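Uncharacterized protein (Bacteroides caccae, PDB 4L7A) is of uncharacterised function but is probably a zinc-dependent peptidase of the Peptidase_MA clan. Local coordinates at residues Thr51-Pro56 with Ser101-Thr106; Val63-Ile68 with Leu126-Val131; His95-Ala100 with Thr119-Asn124. One frame throughout, in Å; residues are numbered along the deposited sequence. Where two conformers were deposited one is given.

Interaction 1: residues Thr51-Pro56 with Ser101-Thr106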
loop_
_atom_site.group_PDB
_atom_site.type_symbol
_atom_site.label_atom_id
_atom_site.label_comp_id
_atom_site.label_asym_id
_atom_site.label_seq_id
_atom_site.Cartn_x
_atom_site.Cartn_y
_atom_site.Cartn_z
ATOM N N THR A 51 -12.767 5.323 -17.807
ATOM C CA THR A 51 -12.138 5.514 -19.097
ATOM C C THR A 51 -12.627 4.423 -20.041
ATOM O O THR A 51 -13.434 3.585 -19.635
ATOM C CB THR A 51 -10.606 5.472 -18.986
ATOM O OG1 THR A 51 -10.148 4.130 -18.746
ATOM C CG2 THR A 51 -10.100 6.417 -17.927
ATOM N N HIS A 52 -12.125 4.387 -21.274
ATOM C CA HIS A 52 -12.458 3.285 -22.200
ATOM C C HIS A 52 -11.832 1.951 -21.790
ATOM O O HIS A 52 -12.214 0.872 -22.318
ATOM C CB HIS A 52 -12.090 3.614 -23.633
ATOM C CG HIS A 52 -12.939 4.670 -24.211
ATOM N ND1 HIS A 52 -12.716 5.215 -25.458
ATOM C CD2 HIS A 52 -14.046 5.281 -23.717
ATOM C CE1 HIS A 52 -13.667 6.104 -25.714
ATOM N NE2 HIS A 52 -14.482 6.162 -24.672
ATOM N N ASN A 53 -10.924 2.003 -20.828
ATOM C CA ASN A 53 -10.444 0.814 -20.183
ATOM C C ASN A 53 -11.369 0.061 -19.245
ATOM O O ASN A 53 -11.004 -1.010 -18.770
ATOM C CB ASN A 53 -9.190 1.131 -19.412
ATOM C CG ASN A 53 -7.986 0.669 -20.124
ATOM O OD1 ASN A 53 -7.913 0.780 -21.367
ATOM N ND2 ASN A 53 -6.999 0.119 -19.355
ATOM N N LEU A 54 -12.504 0.646 -18.889
ATOM C CA LEU A 54 -13.428 -0.020 -17.988
ATOM C C LEU A 54 -13.932 -1.349 -18.617
ATOM O O LEU A 54 -14.300 -1.375 -19.784
ATOM C CB LEU A 54 -14.631 0.864 -17.754
ATOM C CG LEU A 54 -15.612 0.333 -16.705
ATOM C CD1 LEU A 54 -14.958 0.242 -15.358
ATOM C CD2 LEU A 54 -16.813 1.303 -16.609
ATOM N N VAL A 55 -13.893 -2.411 -17.823
ATOM C CA VAL A 55 -14.474 -3.732 -18.152
ATOM C C VAL A 55 -15.234 -4.233 -16.899
ATOM O O VAL A 55 -15.017 -3.728 -15.802
ATOM C CB VAL A 55 -13.393 -4.783 -18.540
ATOM C CG1 VAL A 55 -12.641 -4.362 -19.780
ATOM C CG2 VAL A 55 -12.387 -5.040 -17.396
ATOM N N PRO A 56 -16.144 -5.200 -17.068
ATOM C CA PRO A 56 -16.814 -5.724 -15.898
ATOM C C PRO A 56 -15.813 -6.239 -14.851
ATOM O O PRO A 56 -14.752 -6.781 -15.179
ATOM C CB PRO A 56 -17.644 -6.875 -16.467
ATOM C CG PRO A 56 -17.898 -6.474 -17.853
ATOM C CD PRO A 56 -16.606 -5.848 -18.303
ATOM N N SER A 101 -6.354 -3.193 -18.766
ATOM C CA SER A 101 -4.923 -3.351 -18.562
ATOM C C SER A 101 -4.428 -2.503 -17.396
ATOM O O SER A 101 -5.221 -1.766 -16.754
ATOM C CB SER A 101 -4.162 -2.960 -19.825
ATOM O OG SER A 101 -2.808 -3.361 -19.735
ATOM N N TRP A 102 -3.124 -2.609 -17.148
ATOM C CA TRP A 102 -2.430 -1.836 -16.127
ATOM C C TRP A 102 -1.948 -0.486 -16.623
ATOM O O TRP A 102 -1.518 0.335 -15.826
ATOM C CB TRP A 102 -1.201 -2.593 -15.634
ATOM C CG TRP A 102 -0.097 -2.694 -16.624
ATOM C CD1 TRP A 102 0.850 -1.739 -16.914
ATOM C CD2 TRP A 102 0.212 -3.819 -17.426
ATOM N NE1 TRP A 102 1.692 -2.193 -17.882
ATOM C CE2 TRP A 102 1.333 -3.473 -18.217
ATOM C CE3 TRP A 102 -0.363 -5.080 -17.581
ATOM C CZ2 TRP A 102 1.907 -4.354 -19.137
ATOM C CZ3 TRP A 102 0.206 -5.979 -18.524
ATOM C CH2 TRP A 102 1.333 -5.602 -19.280
ATOM N N ASP A 103 -2.015 -0.271 -17.939
ATOM C CA ASP A 103 -1.400 0.901 -18.593
ATOM C C ASP A 103 -1.991 2.289 -18.239
ATOM O O ASP A 103 -1.315 3.269 -18.405
ATOM C CB ASP A 103 -1.381 0.713 -20.135
ATOM C CG ASP A 103 -2.788 0.737 -20.759
ATOM O OD1 ASP A 103 -3.810 0.648 -20.034
ATOM O OD2 ASP A 103 -2.894 0.815 -21.998
ATOM N N LYS A 104 -3.238 2.386 -17.800
ATOM C CA LYS A 104 -3.789 3.661 -17.298
ATOM C C LYS A 104 -3.685 3.761 -15.766
ATOM O O LYS A 104 -4.581 4.315 -15.157
ATOM C CB LYS A 104 -5.298 3.786 -17.571
ATOM C CG LYS A 104 -5.771 3.518 -18.959
ATOM C CD LYS A 104 -5.560 4.663 -19.852
ATOM C CE LYS A 104 -6.565 4.634 -20.965
ATOM N NZ LYS A 104 -6.022 5.433 -22.096
ATOM N N GLY A 105 -2.675 3.185 -15.133
ATOM C CA GLY A 105 -2.633 3.177 -13.658
ATOM C C GLY A 105 -3.500 2.140 -12.973
ATOM O O GLY A 105 -4.434 1.649 -13.546
ATOM N N THR A 106 -3.181 1.795 -11.735
ATOM C CA THR A 106 -3.829 0.682 -11.078
ATOM C C THR A 106 -4.594 1.024 -9.807
ATOM O O THR A 106 -5.082 0.129 -9.121
ATOM C CB THR A 106 -2.751 -0.306 -10.748
ATOM O OG1 THR A 106 -1.681 0.394 -10.092
ATOM C CG2 THR A 106 -2.224 -0.945 -12.052
#
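The carboxamide of Asn53 lies over the aliphatic part of Lys104, with Asn53 ND2 3.6 Å from Lys104 CG and Asn53 CG 3.8 Å from the same methylene. The two side chains cross at a slant. Lys104 is bent at chi2 (-80°), which carries its chain back past the amide and leaves CE 4.1 Å from Asn53 OD1. Farther along, Thr51 OG1 skirts Lys104 CE at 4.2 Å. On the preceding residue, Asp103 offers OD1 to Asn53 ND2 at 3.3 Å; the bond is weak, bent to 135° at the hydrogen, although the amide and carboxylate planes are only 26° apart. Two bonds therefore draw on ND2, the second going, in the conformer given, to the hydroxyl of Ser99, which also bonds Ser101 O. The backbone N of Ser101 is also near ND2, but both are donors and no bond results. With an alanine here, Asp103 OD1 and Ser99 OG would probably both lose their amide partner and the Lys104 methylenes would be left with a gap beside them.

Each side is shaped by a tight turn. Thr51 to Leu54 is a type I beta turn that also contains an ST turn, Thr51 OG1 accepting from Asn53 N at 3.1 Å; Trp102 to Gly105 is a second type I turn. At 183 Å² summed over both sides, with no touching residue buried, this is a surface contact. It joins the loop between strand 38-40 and helix 59-81 to the loop between strands 93-98 and 107-112, with a backbone bond between Ala100 and Asn53 tying the first loop to the chain just beyond strand 93-98.

Interaction 2: residues Val63-Ile68 with Leu126-Val131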
loop_
_atom_site.group_PDB
_atom_site.type_symbol
_atom_site.label_atom_id
_atom_site.label_comp_id
_atom_site.label_asym_id
_atom_site.label_seq_id
_atom_site.Cartn_x
_atom_site.Cartn_y
_atom_site.Cartn_z
ATOM N N VAL A 63 -12.473 -11.964 -5.245
ATOM C CA VAL A 63 -12.327 -12.817 -4.094
ATOM C C VAL A 63 -10.847 -13.052 -3.784
ATOM O O VAL A 63 -10.416 -12.997 -2.603
ATOM C CB VAL A 63 -13.022 -14.172 -4.331
ATOM C CG1 VAL A 63 -12.784 -15.107 -3.161
ATOM C CG2 VAL A 63 -14.513 -13.979 -4.518
ATOM N N LYS A 64 -10.055 -13.322 -4.821
ATOM C CA LYS A 64 -8.628 -13.571 -4.631
ATOM C C LYS A 64 -7.977 -12.356 -4.055
ATOM O O LYS A 64 -7.260 -12.459 -3.070
ATOM C CB LYS A 64 -7.956 -13.930 -5.943
ATOM C CG LYS A 64 -8.457 -15.265 -6.452
ATOM C CD LYS A 64 -7.640 -15.792 -7.598
ATOM C CE LYS A 64 -8.369 -16.930 -8.242
ATOM N NZ LYS A 64 -7.524 -17.416 -9.320
ATOM N N LEU A 65 -8.278 -11.197 -4.631
ATOM C CA LEU A 65 -7.684 -9.941 -4.155
ATOM C C LEU A 65 -8.100 -9.572 -2.735
ATOM O O LEU A 65 -7.269 -9.135 -1.959
ATOM C CB LEU A 65 -8.022 -8.792 -5.078
ATOM C CG LEU A 65 -7.127 -8.791 -6.285
ATOM C CD1 LEU A 65 -7.705 -7.863 -7.341
ATOM C CD2 LEU A 65 -5.730 -8.294 -5.877
ATOM N N ALA A 66 -9.367 -9.807 -2.372
ATOM C CA ALA A 66 -9.776 -9.540 -1.008
ATOM C C ALA A 66 -8.988 -10.386 -0.040
ATOM O O ALA A 66 -8.648 -9.923 1.041
ATOM C CB ALA A 66 -11.225 -9.800 -0.829
ATOM N N LYS A 67 -8.666 -11.600 -0.403
ATOM C CA LYS A 67 -7.905 -12.477 0.505
ATOM C C LYS A 67 -6.402 -12.142 0.517
ATOM O O LYS A 67 -5.734 -12.267 1.563
ATOM C CB LYS A 67 -8.069 -13.953 0.133
ATOM C CG LYS A 67 -9.472 -14.490 0.304
ATOM C CD LYS A 67 -9.491 -15.999 0.292
ATOM C CE LYS A 67 -10.902 -16.552 0.668
ATOM N NZ LYS A 67 -10.859 -18.017 0.597
ATOM N N ILE A 68 -5.864 -11.756 -0.637
ATOM C CA ILE A 68 -4.455 -11.380 -0.727
ATOM C C ILE A 68 -4.188 -10.092 0.072
ATOM O O ILE A 68 -3.185 -9.982 0.823
ATOM C CB ILE A 68 -4.042 -11.277 -2.178
ATOM C CG1 ILE A 68 -4.078 -12.703 -2.768
ATOM C CG2 ILE A 68 -2.661 -10.699 -2.315
ATOM C CD1 ILE A 68 -3.791 -12.775 -4.269
ATOM N N LEU A 126 -3.311 -9.469 -14.266
ATOM C CA LEU A 126 -2.557 -9.547 -13.024
ATOM C C LEU A 126 -1.868 -10.913 -12.838
ATOM O O LEU A 126 -2.495 -11.914 -13.025
ATOM C CB LEU A 126 -3.497 -9.389 -11.822
ATOM C CG LEU A 126 -3.791 -8.033 -11.216
ATOM C CD1 LEU A 126 -4.957 -8.168 -10.186
ATOM C CD2 LEU A 126 -2.510 -7.518 -10.558
ATOM N N ASP A 127 -0.603 -10.928 -12.425
ATOM C CA ASP A 127 0.016 -12.136 -11.946
ATOM C C ASP A 127 0.088 -12.046 -10.401
ATOM O O ASP A 127 0.984 -11.415 -9.840
ATOM C CB ASP A 127 1.412 -12.289 -12.545
ATOM C CG ASP A 127 2.132 -13.540 -12.046
ATOM O OD1 ASP A 127 1.573 -14.302 -11.223
ATOM O OD2 ASP A 127 3.283 -13.747 -12.470
ATOM N N LEU A 128 -0.827 -12.730 -9.728
ATOM C CA LEU A 128 -1.071 -12.472 -8.303
ATOM C C LEU A 128 0.043 -12.911 -7.367
ATOM O O LEU A 128 0.183 -12.369 -6.261
ATOM C CB LEU A 128 -2.373 -13.126 -7.857
ATOM C CG LEU A 128 -3.641 -12.608 -8.524
ATOM C CD1 LEU A 128 -4.762 -13.606 -8.334
ATOM C CD2 LEU A 128 -4.036 -11.269 -7.942
ATOM N N THR A 129 0.849 -13.849 -7.831
ATOM C CA THR A 129 1.967 -14.313 -7.071
ATOM C C THR A 129 3.248 -13.507 -7.381
ATOM O O THR A 129 4.240 -13.764 -6.747
ATOM C CB THR A 129 2.238 -15.816 -7.312
ATOM O OG1 THR A 129 2.513 -16.020 -8.705
ATOM C CG2 THR A 129 1.034 -16.653 -6.871
ATOM N N ASN A 130 3.244 -12.598 -8.359
ATOM C CA ASN A 130 4.446 -11.804 -8.636
ATOM C C ASN A 130 4.532 -10.635 -7.673
ATOM O O ASN A 130 3.807 -9.649 -7.796
ATOM C CB ASN A 130 4.458 -11.296 -10.054
ATOM C CG ASN A 130 5.757 -10.611 -10.396
ATOM O OD1 ASN A 130 6.283 -9.794 -9.639
ATOM N ND2 ASN A 130 6.259 -10.903 -11.571
ATOM N N VAL A 131 5.372 -10.814 -6.662
ATOM C CA VAL A 131 5.523 -9.908 -5.549
ATOM C C VAL A 131 5.919 -8.511 -6.027
ATOM O O VAL A 131 5.272 -7.537 -5.620
ATOM C CB VAL A 131 6.541 -10.440 -4.537
ATOM C CG1 VAL A 131 6.785 -9.410 -3.438
ATOM C CG2 VAL A 131 6.021 -11.740 -3.928
#
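Leu128 pushes its side chain against one side of helix 63-68 and meets three of its residues. Its CD1 methyl lies 3.7 Å from Lys64 CD, touching the methylenes of a lysine chain that runs across it at about a right angle. The other branch, CD2, is 4.0 Å from Leu65 CD2, again with the side chains at about a right angle. Ile68 approaches at a slant, its CD1 3.9 Å from Leu128 CB. With chi1 of Leu128 at -63°, CG stands beside the backbone N, and its two methyls divide the contacts, CD1 touching Lys64 and CD2 touching Leu65 and Ile68. A separate apolar touch, away from Leu128, is made tip to tip, Leu65 CD1 meeting Leu126 CD1 at 4.0 Å. No hydrogen bond crosses between the segments, so the fit rests on methyl and methylene packing alone.

The next shell fixes the loop. Asp127 to Asn130 form a type I beta turn, closed by Asn130 N to Asp127 O at 2.9 Å. Asp127 OD1 accepts from Thr129 OG1 at 3.2 Å, the hydroxyl approaching on the syn side and 25° out of the carboxylate plane; a weak bond from Thr129 N reaches the same oxygen. Asn130 is the N-cap of helix 131-153, its OD1 accepting from Arg133 N. Farther out, Leu126 packs on Met134, Tyr137 and Tyr138 of that helix, while Leu267 touches both Lys64 and Ile68. The contact thus seats the start of helix 131-153 against helix 59-81. Helix 131-153 carries a His-Glu-x-x-His sequence, consistent with the active-site helix of zinc peptidases of the Peptidase_MA clan.

Interaction 3: residues His95-Ala100 with Thr119-Asn124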
loop_
_atom_site.group_PDB
_atom_site.type_symbol
_atom_site.label_atom_id
_atom_site.label_comp_id
_atom_site.label_asym_id
_atom_site.label_seq_id
_atom_site.Cartn_x
_atom_site.Cartn_y
_atom_site.Cartn_z
ATOM N N HIS A 95 -12.537 -0.028 -3.108
ATOM C CA HIS A 95 -13.407 -0.384 -4.254
ATOM C C HIS A 95 -12.550 -1.150 -5.205
ATOM O O HIS A 95 -11.429 -0.745 -5.434
ATOM C CB HIS A 95 -13.842 0.837 -5.045
ATOM C CG HIS A 95 -14.909 1.637 -4.390
ATOM N ND1 HIS A 95 -15.473 2.745 -4.992
ATOM C CD2 HIS A 95 -15.567 1.471 -3.220
ATOM C CE1 HIS A 95 -16.418 3.247 -4.208
ATOM N NE2 HIS A 95 -16.496 2.487 -3.128
ATOM N N LEU A 96 -13.056 -2.222 -5.763
ATOM C CA LEU A 96 -12.393 -2.888 -6.875
ATOM C C LEU A 96 -13.169 -2.529 -8.120
ATOM O O LEU A 96 -14.409 -2.606 -8.133
ATOM C CB LEU A 96 -12.392 -4.397 -6.721
ATOM C CG LEU A 96 -11.821 -4.975 -5.463
ATOM C CD1 LEU A 96 -11.673 -6.475 -5.624
ATOM C CD2 LEU A 96 -10.462 -4.356 -5.178
ATOM N N ILE A 97 -12.442 -2.114 -9.150
ATOM C CA ILE A 97 -13.017 -1.805 -10.446
ATOM C C ILE A 97 -12.247 -2.533 -11.501
ATOM O O ILE A 97 -11.021 -2.606 -11.458
ATOM C CB ILE A 97 -12.985 -0.302 -10.737
ATOM C CG1 ILE A 97 -13.866 0.422 -9.743
ATOM C CG2 ILE A 97 -13.476 0.012 -12.105
ATOM C CD1 ILE A 97 -13.853 2.012 -9.921
ATOM N N GLY A 98 -12.953 -3.083 -12.477
ATOM C CA GLY A 98 -12.247 -3.826 -13.542
ATOM C C GLY A 98 -11.583 -2.926 -14.589
ATOM O O GLY A 98 -12.149 -1.922 -14.993
ATOM N N SER A 99 -10.386 -3.324 -15.033
ATOM C CA SER A 99 -9.689 -2.638 -16.087
ATOM C C SER A 99 -9.084 -3.578 -17.125
ATOM O O SER A 99 -8.623 -4.673 -16.796
ATOM C CB SER A 99 -8.579 -1.816 -15.468
ATOM O OG SER A 99 -8.035 -0.933 -16.421
ATOM N N ALA A 100 -9.102 -3.132 -18.381
ATOM C CA ALA A 100 -8.592 -3.867 -19.503
ATOM C C ALA A 100 -7.088 -4.095 -19.414
ATOM O O ALA A 100 -6.628 -5.092 -19.889
ATOM C CB ALA A 100 -8.930 -3.166 -20.785
ATOM N N THR A 119 -9.216 2.831 -4.402
ATOM C CA THR A 119 -9.787 2.094 -5.472
ATOM C C THR A 119 -8.684 1.351 -6.163
ATOM O O THR A 119 -7.672 1.939 -6.481
ATOM C CB THR A 119 -10.441 3.033 -6.485
ATOM O OG1 THR A 119 -11.510 3.720 -5.831
ATOM C CG2 THR A 119 -10.990 2.265 -7.666
ATOM N N LEU A 120 -8.867 0.061 -6.379
ATOM C CA LEU A 120 -7.912 -0.721 -7.071
ATOM C C LEU A 120 -8.516 -1.179 -8.400
ATOM O O LEU A 120 -9.607 -1.756 -8.426
ATOM C CB LEU A 120 -7.543 -1.936 -6.263
ATOM C CG LEU A 120 -7.128 -1.728 -4.811
ATOM C CD1 LEU A 120 -6.860 -3.047 -4.179
ATOM C CD2 LEU A 120 -5.874 -0.871 -4.792
ATOM N N TYR A 121 -7.762 -0.969 -9.477
ATOM C CA TYR A 121 -8.127 -1.395 -10.798
ATOM C C TYR A 121 -7.438 -2.736 -11.029
ATOM O O TYR A 121 -6.209 -2.885 -10.832
ATOM C CB TYR A 121 -7.718 -0.323 -11.836
ATOM C CG TYR A 121 -8.550 0.910 -11.703
ATOM C CD1 TYR A 121 -8.213 1.942 -10.863
ATOM C CD2 TYR A 121 -9.720 1.048 -12.453
ATOM C CE1 TYR A 121 -9.043 3.071 -10.746
ATOM C CE2 TYR A 121 -10.519 2.150 -12.363
ATOM C CZ TYR A 121 -10.201 3.152 -11.494
ATOM O OH TYR A 121 -11.059 4.245 -11.462
HETATM N N MSE A 122 -8.237 -3.706 -11.468
HETATM C CA MSE A 122 -7.762 -5.066 -11.635
HETATM C C MSE A 122 -8.360 -5.785 -12.831
HETATM O O MSE A 122 -9.368 -5.380 -13.347
HETATM C CB MSE A 122 -8.040 -5.926 -10.364
HETATM C CG MSE A 122 -9.241 -5.551 -9.553
HETATM SE SE MSE A 122 -11.019 -5.909 -10.323
HETATM C CE MSE A 122 -11.207 -7.799 -9.913
ATOM N N GLY A 123 -7.731 -6.892 -13.203
ATOM C CA GLY A 123 -8.188 -7.747 -14.299
ATOM C C GLY A 123 -7.223 -8.907 -14.413
ATOM O O GLY A 123 -6.221 -8.957 -13.703
ATOM N N ASN A 124 -7.516 -9.871 -15.236
ATOM C CA ASN A 124 -6.693 -11.081 -15.163
ATOM C C ASN A 124 -5.357 -10.913 -15.936
ATOM O O ASN A 124 -4.638 -11.880 -16.085
ATOM C CB ASN A 124 -7.485 -12.350 -15.534
ATOM C CG ASN A 124 -7.954 -12.325 -16.942
ATOM O OD1 ASN A 124 -7.630 -11.404 -17.705
ATOM N ND2 ASN A 124 -8.696 -13.357 -17.335
#
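Two neighbouring parallel strands at the middle of the mixed sheet meet here, 93-98 and 115-122, their local axes 4.7 Å apart and 28° from parallel. The register is direct: His95 pairs with Thr119, Leu96 with Leu120, Ile97 with Tyr121 and Gly98 with Met122. The ladder zigzags, Leu120 N giving to His95 O at 2.8 Å, Ile97 N to Leu120 O, and Met122 N to Ile97 O at 3.0 Å.

On one face Ile97 and Tyr121 run alongside each other in the same direction, with Ile97 CG2 3.7 Å from Tyr121 CE2. Having CG2 anti to the backbone N, Ile97 holds CG1 beside that N (chi1 -64°), and its CD1 reaches Thr119 CG2 at 3.7 Å. The other face carries Leu96 and Leu120, Leu96 CD2 lying 3.9 Å from Leu120 CB. Met122, a selenomethionine, folds back at chi2 and chi3 so that SE comes 4.1 Å from Leu96 CB, on the side where Leu61 and Ser62 of helix 59-81 pack. The last rung runs from Ser99 N to Met122 O at 2.8 Å, the donor standing 36° above the carbonyl plane.

From the N terminus, the chain enters interaction 1 at 51-56, then interaction 2 on helix 59-81, then interaction 3 at 95-100. Residues 101-106 close the first loop, 119-124 the third and 126-131 the second. Interaction 3 is therefore nested within the loop of interaction 2, whereas interaction 1 crosses both. Interactions 1 and 3 adjoin directly: Thr106 O is 2.9 Å from Tyr121 N, a probable hydrogen bond. Leu65 CD1, 3.5 Å from Met122 CG, joins interaction 3 to interaction 2, while interactions 1 and 2 stay about 17 Å apart between centres. Together they tie surface loops, central strands and helices 59-81 and 131-153.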